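DNA polymerase III subunit beta (Deinococcus radiodurans, PDB 4TRT) probably tethers DNA polymerases and other proteins to DNA, making replication processive, by forming a ring-shaped head-to-tail homodimer around the duplex. Local coordinates at residues Val21-Ser24 against Leu30-Ala33; Ser119-Ala124 against Met216-Thr221. All blocks are in the same frame, centred on the assembly; numbering follows the deposited sequence.

Interaction 1: Val21-Ser24 against Leu30-Ala33; sequences VIPS and LLTA
Thr32 and Pro23 form the middle of the contact, their CA atoms lying 5.2 Å apart. With Thr32 OG1 between the backbone N and the carbonyl carbon (chi1 52°), the methyl CG2 is left anti to the carbonyl carbon and is the touching branch. Thr32 CG2 comes within 3.2 Å of Pro23 O. Thr32 CA makes a CA-H...O contact with that same Pro23 O at 3.4 Å, bent to 135° at the hydrogen. Pro23 O is buried by the contact with no hydrogen-bond partner in the model; the CA and CG2 groups of Thr32 are what approach it most closely across the contact. On the proline ring, Pro23 CG meets Leu31 CG at 4.0 Å, the two side chains crossing at about a right angle. Both segments belong to the loop from helix 8-21 into strand 33-38 of the N-terminal domain, and the second is a type I beta turn, closed by the hydrogen bond from Ala33 N to Leu30 O of 3.0 Å. Ile22 points toward the turn and touches its carbonyls with both branches: CG2 lies 3.4 Å from Leu31 O, whereas CD1, at the end of an extended chain (chi2 172°), stops 3.5 Å from Ala33 O. With an alanine in place of Ile22, CG2 and CD1 are gone, which would probably leave a gap beside the carbonyls of Leu31 and Ala33 and weaken the packing on Ala72. Thr32 is backbone hydrogen-bonded to Ala72 too.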
loop_
_atom_site.group_PDB
_atom_site.type_symbol
_atom_site.label_atom_id
_atom_site.label_comp_id
_atom_site.label_asym_id
_atom_site.label_seq_id
_atom_site.Cartn_x
_atom_site.Cartn_y
_atom_site.Cartn_z
ATOM N N VAL A 21 -16.219 -10.227 1.028
ATOM C CA VAL A 21 -17.539 -10.273 0.361
ATOM C C VAL A 21 -18.597 -9.423 1.081
ATOM O O VAL A 21 -19.290 -8.604 0.461
ATOM C CB VAL A 21 -18.036 -11.730 0.272
ATOM C CG1 VAL A 21 -19.470 -11.802 -0.243
ATOM C CG2 VAL A 21 -17.101 -12.546 -0.609
ATOM N N ILE A 22 -18.726 -9.623 2.392
ATOM C CA ILE A 22 -19.728 -8.907 3.177
ATOM C C ILE A 22 -19.390 -7.413 3.153
ATOM O O ILE A 22 -18.236 -7.043 3.411
ATOM C CB ILE A 22 -19.797 -9.449 4.625
ATOM C CG1 ILE A 22 -20.198 -10.922 4.606
ATOM C CG2 ILE A 22 -20.787 -8.649 5.459
ATOM C CD1 ILE A 22 -20.139 -11.652 5.934
ATOM N N PRO A 23 -20.381 -6.543 2.845
ATOM C CA PRO A 23 -20.134 -5.098 2.913
ATOM C C PRO A 23 -19.838 -4.609 4.324
ATOM O O PRO A 23 -20.364 -5.158 5.297
ATOM C CB PRO A 23 -21.452 -4.470 2.385
ATOM C CG PRO A 23 -22.176 -5.570 1.695
ATOM C CD PRO A 23 -21.734 -6.852 2.340
ATOM N N SER A 24 -18.974 -3.607 4.444
ATOM C CA SER A 24 -18.682 -2.996 5.743
ATOM C C SER A 24 -19.696 -1.900 6.080
ATOM O O SER A 24 -19.843 -1.543 7.236
ATOM C CB SER A 24 -17.256 -2.417 5.762
ATOM O OG SER A 24 -17.059 -1.572 4.635
ATOM N N LEU A 30 -28.576 -5.572 8.527
ATOM C CA LEU A 30 -28.158 -6.974 8.610
ATOM C C LEU A 30 -27.217 -7.390 7.491
ATOM O O LEU A 30 -26.577 -8.423 7.591
ATOM C CB LEU A 30 -29.386 -7.896 8.618
ATOM C CG LEU A 30 -29.991 -8.155 9.998
ATOM C CD1 LEU A 30 -31.321 -8.870 9.852
ATOM C CD2 LEU A 30 -29.012 -8.954 10.867
ATOM N N LEU A 31 -27.136 -6.602 6.422
ATOM C CA LEU A 31 -26.319 -6.971 5.268
ATOM C C LEU A 31 -24.818 -7.009 5.628
ATOM O O LEU A 31 -24.057 -7.761 5.029
ATOM C CB LEU A 31 -26.582 -6.024 4.107
ATOM C CG LEU A 31 -25.906 -6.379 2.780
ATOM C CD1 LEU A 31 -26.233 -7.799 2.333
ATOM C CD2 LEU A 31 -26.319 -5.366 1.711
ATOM N N THR A 32 -24.435 -6.231 6.637
ATOM C CA THR A 32 -23.061 -6.170 7.113
ATOM C C THR A 32 -22.743 -7.276 8.132
ATOM O O THR A 32 -21.621 -7.339 8.629
ATOM C CB THR A 32 -22.784 -4.794 7.756
ATOM O OG1 THR A 32 -23.794 -4.521 8.725
ATOM C CG2 THR A 32 -22.823 -3.705 6.717
ATOM N N ALA A 33 -23.726 -8.122 8.447
ATOM C CA ALA A 33 -23.552 -9.183 9.428
ATOM C C ALA A 33 -22.942 -10.453 8.827
ATOM O O ALA A 33 -23.085 -10.742 7.632
ATOM C CB ALA A 33 -24.871 -9.524 10.088
#

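Interaction 2: Ser119-Ala124 against Met216-Thr221; sequences SFPAQA and MLTVTT
The loop joining strand 103-108 to strand 126-129, which carries the chain from the N-terminal to the central domain, passes over strand 216-220 of an antiparallel sheet built from strands of both domains. The crossing is small, 158 Å² summed over both sides, and has no hydrogen bond between the segments. Its substance is Pro121 against Thr218, whose side chains meet at a slant. With chi1 near -58°, Thr218 presents two different surfaces to the proline. Its hydroxyl faces the ring: OG1 lies 3.4 Å from Pro121 CG and equally 3.4 Å from Pro121 CD. Its methyl, anti to the backbone N, turns instead to the proline carbonyl, with Thr218 CG2 3.5 Å from Pro121 O. Thr218 OG1 is not left to the ring carbons alone, for it is hydrogen-bonded to Asn227 OD1 on the adjoining strand; the same amide gives ND2 to Ser119 O, so one side chain ties strand residue and loop together. Phe120 adds a looser touch, its CB 4.5 Å from Thr218 CG2. On the far face of the strand, Leu217 packs on Leu189 and Ile191 of strand 189-192. The strand itself is backbone-bonded to strand 224-229 on one flank and strand 207-212 on the other, while the side chain of Phe120 also touches Asp53 and Ser55 of strand 52-59.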
loop_
_atom_site.group_PDB
_atom_site.type_symbol
_atom_site.label_atom_id
_atom_site.label_comp_id
_atom_site.label_asym_id
_atom_site.label_seq_id
_atom_site.Cartn_x
_atom_site.Cartn_y
_atom_site.Cartn_z
ATOM N N SER A 119 -29.011 -20.815 1.020
ATOM C CA SER A 119 -29.001 -22.234 0.646
ATOM C C SER A 119 -27.957 -22.490 -0.426
ATOM O O SER A 119 -27.945 -21.814 -1.450
ATOM C CB SER A 119 -30.364 -22.687 0.089
ATOM O OG SER A 119 -31.208 -23.218 1.096
ATOM N N PHE A 120 -27.118 -23.496 -0.199
ATOM C CA PHE A 120 -26.079 -23.870 -1.136
ATOM C C PHE A 120 -26.327 -25.315 -1.605
ATOM O O PHE A 120 -26.074 -26.252 -0.853
ATOM C CB PHE A 120 -24.703 -23.729 -0.472
ATOM C CG PHE A 120 -24.397 -22.324 -0.003
ATOM C CD1 PHE A 120 -24.787 -21.896 1.264
ATOM C CD2 PHE A 120 -23.718 -21.436 -0.821
ATOM C CE1 PHE A 120 -24.513 -20.609 1.693
ATOM C CE2 PHE A 120 -23.438 -20.142 -0.394
ATOM C CZ PHE A 120 -23.833 -19.731 0.858
ATOM N N PRO A 121 -26.851 -25.501 -2.836
ATOM C CA PRO A 121 -27.058 -26.868 -3.348
ATOM C C PRO A 121 -25.748 -27.619 -3.595
ATOM O O PRO A 121 -24.716 -26.987 -3.831
ATOM C CB PRO A 121 -27.825 -26.645 -4.656
ATOM C CG PRO A 121 -27.567 -25.229 -5.035
ATOM C CD PRO A 121 -27.411 -24.485 -3.746
ATOM N N ALA A 122 -25.806 -28.951 -3.543
ATOM C CA ALA A 122 -24.612 -29.810 -3.511
ATOM C C ALA A 122 -24.367 -30.686 -4.756
ATOM O O ALA A 122 -23.244 -31.119 -4.992
ATOM C CB ALA A 122 -24.676 -30.705 -2.275
ATOM N N GLN A 123 -25.405 -30.966 -5.539
ATOM C CA GLN A 123 -25.284 -31.901 -6.665
ATOM C C GLN A 123 -24.045 -31.627 -7.526
ATOM O O GLN A 123 -23.906 -30.536 -8.103
ATOM C CB GLN A 123 -26.549 -31.858 -7.529
ATOM C CG GLN A 123 -26.453 -32.640 -8.833
ATOM C CD GLN A 123 -27.805 -32.877 -9.474
ATOM O OE1 GLN A 123 -28.681 -33.505 -8.882
ATOM N NE2 GLN A 123 -27.982 -32.383 -10.693
ATOM N N ALA A 124 -23.148 -32.610 -7.603
ATOM C CA ALA A 124 -21.904 -32.458 -8.352
ATOM C C ALA A 124 -22.143 -32.657 -9.846
ATOM O O ALA A 124 -21.981 -33.758 -10.351
ATOM C CB ALA A 124 -20.867 -33.455 -7.845
ATOM N N MET A 216 -28.263 -19.429 -12.064
ATOM C CA MET A 216 -27.260 -19.335 -11.018
ATOM C C MET A 216 -26.355 -20.554 -11.038
ATOM O O MET A 216 -26.660 -21.561 -11.678
ATOM C CB MET A 216 -27.910 -19.145 -9.637
ATOM C CG MET A 216 -28.631 -20.360 -9.061
ATOM S SD MET A 216 -29.155 -20.126 -7.338
ATOM C CE MET A 216 -27.575 -19.889 -6.525
ATOM N N LEU A 217 -25.234 -20.431 -10.343
ATOM C CA LEU A 217 -24.244 -21.488 -10.232
ATOM C C LEU A 217 -23.797 -21.548 -8.779
ATOM O O LEU A 217 -23.667 -20.513 -8.130
ATOM C CB LEU A 217 -23.046 -21.178 -11.126
ATOM C CG LEU A 217 -21.881 -22.186 -11.132
ATOM C CD1 LEU A 217 -22.313 -23.466 -11.827
ATOM C CD2 LEU A 217 -20.640 -21.608 -11.803
ATOM N N THR A 218 -23.590 -22.758 -8.269
ATOM C CA THR A 218 -22.954 -22.951 -6.974
ATOM C C THR A 218 -21.621 -23.672 -7.180
ATOM O O THR A 218 -21.554 -24.722 -7.834
ATOM C CB THR A 218 -23.844 -23.762 -6.007
ATOM O OG1 THR A 218 -25.095 -23.088 -5.825
ATOM C CG2 THR A 218 -23.153 -23.933 -4.643
ATOM N N VAL A 219 -20.555 -23.081 -6.649
ATOM C CA VAL A 219 -19.221 -23.644 -6.739
ATOM C C VAL A 219 -18.778 -24.063 -5.354
ATOM O O VAL A 219 -18.808 -23.245 -4.416
ATOM C CB VAL A 219 -18.213 -22.631 -7.310
ATOM C CG1 VAL A 219 -16.817 -23.241 -7.395
ATOM C CG2 VAL A 219 -18.659 -22.159 -8.689
ATOM N N THR A 220 -18.388 -25.330 -5.227
ATOM C CA THR A 220 -17.972 -25.892 -3.949
ATOM C C THR A 220 -16.537 -26.384 -4.021
ATOM O O THR A 220 -16.164 -27.141 -4.927
ATOM C CB THR A 220 -18.884 -27.044 -3.514
ATOM O OG1 THR A 220 -20.240 -26.595 -3.488
ATOM C CG2 THR A 220 -18.502 -27.541 -2.115
ATOM N N THR A 221 -15.738 -25.942 -3.059
ATOM C CA THR A 221 -14.362 -26.367 -2.933
ATOM C C THR A 221 -14.210 -27.059 -1.597
ATOM O O THR A 221 -15.196 -27.360 -0.910
ATOM C CB THR A 221 -13.397 -25.173 -2.917
ATOM O OG1 THR A 221 -13.413 -24.572 -1.607
ATOM C CG2 THR A 221 -13.766 -24.154 -3.959
#

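Overall arrangement
Interactions 1 and 2 follow one another along the chain, and they do not touch: their centres are 21 Å apart and their nearest atoms about 9 Å. Strand 52-59 is one element that both neighbour. Val21, next to Ile22 though not itself part of the contact, packs on Ile52 and Leu54, whereas Phe120 of interaction 2 lies on Asp53 and Ser55, an alternation consistent with contacts on opposite faces of one strand. Strand 52-59 pairs with strand 224-229 in the shared sheet; interaction 1 leads into strand 33-38 of its N-terminal part, and interaction 2 lies on strand 216-220 of its central-domain part. Neither contact involves a residue of the second subunit.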